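Local coordinates for protein restriction endonuclease EcoP15I, restriction subunit (Escherichia coli, PDB 4ZCF) that cuts DNA as the restriction subunit of a type III enzyme, some 25-27 base pairs downstream of a recognition site, using an ATP-binding helicase-type motor and a nuclease domain, at residues N59-N64 and D71-K76; H483-L488 and D509-F514. All blocks are in the same frame, centred on the assembly; numbering follows the deposited sequence.

Contact 1. Residues N59-N64 and D71-K76; sequences NVQAFN and DNHNAK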
loop_
_atom_site.group_PDB
_atom_site.type_symbol
_atom_site.label_atom_id
_atom_site.label_comp_id
_atom_site.label_asym_id
_atom_site.label_seq_id
_atom_site.Cartn_x
_atom_site.Cartn_y
_atom_site.Cartn_z
ATOM N N ASN C 59 11.199 38.755 29.842
ATOM C CA ASN C 59 11.598 37.986 31.017
ATOM C C ASN C 59 12.513 36.795 30.693
ATOM O O ASN C 59 13.390 36.485 31.503
ATOM C CB ASN C 59 10.378 37.577 31.839
ATOM C CG ASN C 59 9.903 38.634 32.810
ATOM O OD1 ASN C 59 10.696 39.350 33.443
ATOM N ND2 ASN C 59 8.591 38.717 32.997
ATOM N N VAL C 60 12.333 36.154 29.491
ATOM C CA VAL C 60 13.177 35.041 29.003
ATOM C C VAL C 60 14.563 35.585 28.635
ATOM O O VAL C 60 15.576 35.003 29.025
ATOM C CB VAL C 60 12.569 34.253 27.799
ATOM C CG1 VAL C 60 13.472 33.088 27.390
ATOM C CG2 VAL C 60 11.174 33.738 28.111
ATOM N N GLN C 61 14.594 36.692 27.863
ATOM C CA GLN C 61 15.815 37.367 27.415
ATOM C C GLN C 61 16.674 37.789 28.608
ATOM O O GLN C 61 17.879 37.502 28.634
ATOM C CB GLN C 61 15.477 38.541 26.488
ATOM C CG GLN C 61 14.847 38.079 25.179
ATOM C CD GLN C 61 14.845 39.141 24.114
ATOM O OE1 GLN C 61 13.877 39.888 23.947
ATOM N NE2 GLN C 61 15.908 39.195 23.329
ATOM N N ALA C 62 16.025 38.379 29.631
ATOM C CA ALA C 62 16.632 38.816 30.892
ATOM C C ALA C 62 17.305 37.661 31.635
ATOM O O ALA C 62 18.461 37.789 32.045
ATOM C CB ALA C 62 15.567 39.452 31.779
ATOM N N PHE C 63 16.586 36.535 31.795
ATOM C CA PHE C 63 17.070 35.341 32.479
ATOM C C PHE C 63 18.236 34.678 31.748
ATOM O O PHE C 63 19.180 34.230 32.396
ATOM C CB PHE C 63 15.919 34.348 32.657
ATOM C CG PHE C 63 16.174 33.255 33.664
ATOM C CD1 PHE C 63 15.915 33.457 35.016
ATOM C CD2 PHE C 63 16.626 32.005 33.257
ATOM C CE1 PHE C 63 16.133 32.434 35.950
ATOM C CE2 PHE C 63 16.843 30.982 34.189
ATOM C CZ PHE C 63 16.595 31.204 35.528
ATOM N N ASN C 64 18.165 34.606 30.408
ATOM C CA ASN C 64 19.184 33.980 29.567
ATOM C C ASN C 64 20.390 34.874 29.222
ATOM O O ASN C 64 21.363 34.391 28.637
ATOM C CB ASN C 64 18.544 33.404 28.304
ATOM C CG ASN C 64 17.829 32.078 28.458
ATOM O OD1 ASN C 64 17.798 31.441 29.525
ATOM N ND2 ASN C 64 17.271 31.608 27.354
ATOM N N ASP C 71 16.601 44.327 17.334
ATOM C CA ASP C 71 16.986 43.235 16.437
ATOM C C ASP C 71 16.753 41.831 17.021
ATOM O O ASP C 71 16.800 40.850 16.269
ATOM C CB ASP C 71 18.466 43.397 16.033
ATOM C CG ASP C 71 18.796 44.667 15.266
ATOM O OD1 ASP C 71 17.851 45.401 14.886
ATOM O OD2 ASP C 71 19.996 44.916 15.024
ATOM N N ASN C 72 16.515 41.737 18.356
ATOM C CA ASN C 72 16.319 40.482 19.087
ATOM C C ASN C 72 14.860 40.189 19.480
ATOM O O ASN C 72 14.568 39.065 19.893
ATOM C CB ASN C 72 17.233 40.432 20.325
ATOM C CG ASN C 72 18.718 40.283 20.053
ATOM O OD1 ASN C 72 19.189 40.187 18.907
ATOM N ND2 ASN C 72 19.499 40.257 21.121
ATOM N N HIS C 73 13.952 41.179 19.363
ATOM C CA HIS C 73 12.542 40.994 19.727
ATOM C C HIS C 73 11.575 41.659 18.754
ATOM O O HIS C 73 11.960 42.600 18.056
ATOM C CB HIS C 73 12.282 41.408 21.193
ATOM C CG HIS C 73 11.937 42.857 21.396
ATOM N ND1 HIS C 73 12.863 43.866 21.168
ATOM C CD2 HIS C 73 10.781 43.415 21.831
ATOM C CE1 HIS C 73 12.235 44.996 21.452
ATOM N NE2 HIS C 73 10.982 44.775 21.855
ATOM N N ASN C 74 10.320 41.153 18.705
ATOM C CA ASN C 74 9.218 41.625 17.850
ATOM C C ASN C 74 7.882 40.981 18.285
ATOM O O ASN C 74 7.645 39.797 18.017
ATOM C CB ASN C 74 9.515 41.324 16.368
ATOM C CG ASN C 74 8.551 41.906 15.362
ATOM O OD1 ASN C 74 7.408 42.261 15.665
ATOM N ND2 ASN C 74 8.990 41.974 14.110
ATOM N N ALA C 75 7.005 41.774 18.938
ATOM C CA ALA C 75 5.676 41.338 19.411
ATOM C C ALA C 75 4.645 41.181 18.278
ATOM O O ALA C 75 3.565 40.635 18.514
ATOM C CB ALA C 75 5.146 42.300 20.470
ATOM N N LYS C 76 4.969 41.669 17.062
ATOM C CA LYS C 76 4.097 41.559 15.881
ATOM C C LYS C 76 4.646 40.445 14.928
ATOM O O LYS C 76 4.675 40.614 13.707
ATOM C CB LYS C 76 4.002 42.913 15.168
#
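Gln-61 reaches from its helix to the loop 71-76 and lays its terminal amide against the bases of two neighbouring side chains. NE2 comes to 3.5 Å from CB of Asn-72 and also lies 3.7 Å from that residue's backbone O; OE1 comes to 3.5 Å from CB of His-73. With CG beside the backbone N (chi1 -66°) and the chain extended beyond it, the amide is carried well clear of the helix. Its plane is turned 49° from the Asn-72 amide and about as far from the imidazole, so neither flat group stacks on it. In His-73, CG stands between the backbone N and the carbonyl carbon (chi1 88°), which leads the ring away from Gln-61 to meet the rings of His-68 and Tyr-54. The polar ends are engaged by the connection between the segments: OE1 is hydrogen-bonded to His-68 ND1, Asn-72 ND2 to Ala-67 O, and His-73 ND1 to Ser-69 O. Replacing Gln-61 with an alanine would probably leave His-68 without this partner and open a gap beneath the CB atoms of Asn-72 and His-73. The contact joins the C-terminal part of helix 50-64 to the loop leading into strand 79-84; Val-60 of the same helix packs on helix 12-22 and strand 263-267, while Asn-72 makes a backbone hydrogen bond to Leu-263.

Contact 2. Residues H483-L488 and D509-F514; sequences HDKELL and DNPNVF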
loop_
_atom_site.group_PDB
_atom_site.type_symbol
_atom_site.label_atom_id
_atom_site.label_comp_id
_atom_site.label_asym_id
_atom_site.label_seq_id
_atom_site.Cartn_x
_atom_site.Cartn_y
_atom_site.Cartn_z
ATOM N N HIS C 483 21.686 3.072 9.369
ATOM C CA HIS C 483 21.318 1.697 9.693
ATOM C C HIS C 483 22.472 0.985 10.404
ATOM O O HIS C 483 22.263 0.406 11.472
ATOM C CB HIS C 483 20.937 0.949 8.423
ATOM N N ASP C 484 23.697 1.078 9.829
ATOM C CA ASP C 484 24.930 0.457 10.333
ATOM C C ASP C 484 25.548 1.144 11.565
ATOM O O ASP C 484 26.596 0.695 12.041
ATOM C CB ASP C 484 25.957 0.352 9.212
ATOM N N LYS C 485 24.891 2.211 12.091
ATOM C CA LYS C 485 25.344 3.010 13.241
ATOM C C LYS C 485 25.611 2.211 14.530
ATOM O O LYS C 485 26.695 2.334 15.093
ATOM C CB LYS C 485 24.407 4.204 13.498
ATOM C CG LYS C 485 25.126 5.416 14.066
ATOM C CD LYS C 485 24.150 6.485 14.524
ATOM C CE LYS C 485 24.814 7.507 15.413
ATOM N NZ LYS C 485 23.814 8.358 16.112
ATOM N N GLU C 486 24.639 1.393 14.984
ATOM C CA GLU C 486 24.759 0.569 16.200
ATOM C C GLU C 486 25.791 -0.540 16.011
ATOM O O GLU C 486 26.394 -0.993 16.986
ATOM C CB GLU C 486 23.408 -0.039 16.565
ATOM N N LEU C 487 25.978 -0.971 14.746
ATOM C CA LEU C 487 26.931 -2.003 14.355
ATOM C C LEU C 487 28.354 -1.473 14.468
ATOM O O LEU C 487 29.160 -2.097 15.149
ATOM C CB LEU C 487 26.636 -2.521 12.938
ATOM C CG LEU C 487 25.263 -3.166 12.736
ATOM C CD1 LEU C 487 24.913 -3.249 11.262
ATOM C CD2 LEU C 487 25.191 -4.544 13.387
ATOM N N LEU C 488 28.642 -0.289 13.872
ATOM C CA LEU C 488 29.961 0.361 13.918
ATOM C C LEU C 488 30.471 0.640 15.332
ATOM O O LEU C 488 31.682 0.605 15.546
ATOM C CB LEU C 488 29.974 1.681 13.122
ATOM C CG LEU C 488 30.363 1.653 11.636
ATOM C CD1 LEU C 488 30.387 3.078 11.071
ATOM C CD2 LEU C 488 31.730 0.964 11.400
ATOM N N ASP C 509 27.281 11.886 11.615
ATOM C CA ASP C 509 27.378 12.574 12.860
ATOM C C ASP C 509 27.538 11.571 13.965
ATOM O O ASP C 509 26.670 11.408 14.792
ATOM C CB ASP C 509 26.133 13.421 13.072
ATOM C CG ASP C 509 26.256 14.350 14.237
ATOM O OD1 ASP C 509 27.332 14.431 14.825
ATOM O OD2 ASP C 509 25.277 15.008 14.580
ATOM N N ASN C 510 28.675 10.917 13.996
ATOM C CA ASN C 510 28.838 9.749 14.810
ATOM C C ASN C 510 29.670 10.186 15.963
ATOM O O ASN C 510 30.686 10.779 15.760
ATOM C CB ASN C 510 29.591 8.705 14.016
ATOM C CG ASN C 510 29.602 7.360 14.683
ATOM O OD1 ASN C 510 30.209 7.175 15.719
ATOM N ND2 ASN C 510 28.919 6.416 14.087
ATOM N N PRO C 511 29.239 9.946 17.184
ATOM C CA PRO C 511 30.012 10.489 18.318
ATOM C C PRO C 511 31.427 9.901 18.450
ATOM O O PRO C 511 32.347 10.632 18.806
ATOM C CB PRO C 511 29.134 10.167 19.534
ATOM C CG PRO C 511 28.302 9.002 19.115
ATOM C CD PRO C 511 28.060 9.175 17.644
ATOM N N ASN C 512 31.604 8.595 18.116
ATOM C CA ASN C 512 32.876 7.876 18.183
ATOM C C ASN C 512 33.854 8.107 17.018
ATOM O O ASN C 512 34.900 7.453 16.969
ATOM C CB ASN C 512 32.674 6.384 18.498
ATOM C CG ASN C 512 32.269 6.079 19.930
ATOM O OD1 ASN C 512 31.582 6.862 20.602
ATOM N ND2 ASN C 512 32.619 4.891 20.407
ATOM N N VAL C 513 33.555 9.058 16.111
ATOM C CA VAL C 513 34.485 9.406 15.030
ATOM C C VAL C 513 35.545 10.335 15.667
ATOM O O VAL C 513 35.209 11.433 16.119
ATOM C CB VAL C 513 33.754 10.103 13.880
ATOM N N PHE C 514 36.787 9.838 15.809
ATOM C CA PHE C 514 37.884 10.596 16.435
ATOM C C PHE C 514 38.872 11.172 15.448
ATOM O O PHE C 514 39.767 11.914 15.851
ATOM C CB PHE C 514 38.637 9.736 17.458
ATOM C CG PHE C 514 37.983 9.612 18.810
ATOM C CD1 PHE C 514 38.154 10.599 19.775
ATOM C CD2 PHE C 514 37.201 8.508 19.123
ATOM C CE1 PHE C 514 37.550 10.481 21.022
ATOM C CE2 PHE C 514 36.598 8.392 20.370
ATOM C CZ PHE C 514 36.784 9.372 21.314
#
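Lys-485 and Asn-510 bring the two backbones closest, their CA atoms 7.8 Å apart, where the short helix 485-488 faces the loop running into strand 513-518. On the loop side the chain makes a type I turn from Asn-510 to Val-513, closed by a weak backbone hydrogen bond (3.4 Å, Val-513 N to Asn-510 O). Asn-510 OD1 adds another weak one, to Asn-512 N at 3.1 Å. With OD1 on that side, ND2 of Asn-510 faces the helix, and CG of Lys-485 lies 3.9 Å from it. The two side chains lie alongside, one pointing out from the helix and the other from the loop. CG of Asn-510 stands anti to N (chi1 -170°), projecting the amide at the helix, while the lysine chain, extended beyond CG, reaches out toward the loop beside the asparagine until CE is 4.3 Å from Pro-511 CD and 4.4 Å from Asp-509 O. Its NZ stops 7.0 Å from Asp-509 OD2, too far for a salt bridge. Asp-509 touches the bound AMP and has a long, weak ion pair with Arg-537. What meets here is thus mostly the methylene part of a lysine against an amide and a proline ring; the lysine's ammonium charge could influence the nucleotide-binding aspartate through space at most, probably modestly.

How the contacts relate
Contacts 1 and 2 lie at two parallel seven-stranded sheets of the same strand order, 3-4-2-5-6-1-7, consistent with the two RecA-like halves of a helicase motor. Contact 1 flanks the first sheet, packing against its outermost strand 263-267 and involving the loop that leads into 79-84; contact 2 lies at the second, where strand 513-518 begins. Their centres are 38 Å apart and their nearest atoms about 22 Å, so neither touches the other. Only contact 2 lies at the nucleotide. The side chain of Asp-509 is about 3 Å from AMP, and that of Lys-485 about 7 Å from that of Phe-126, an AMP-binding residue. The nearest atoms are about 20 Å (contact 1) and 15 Å (contact 2) from the bound DNA.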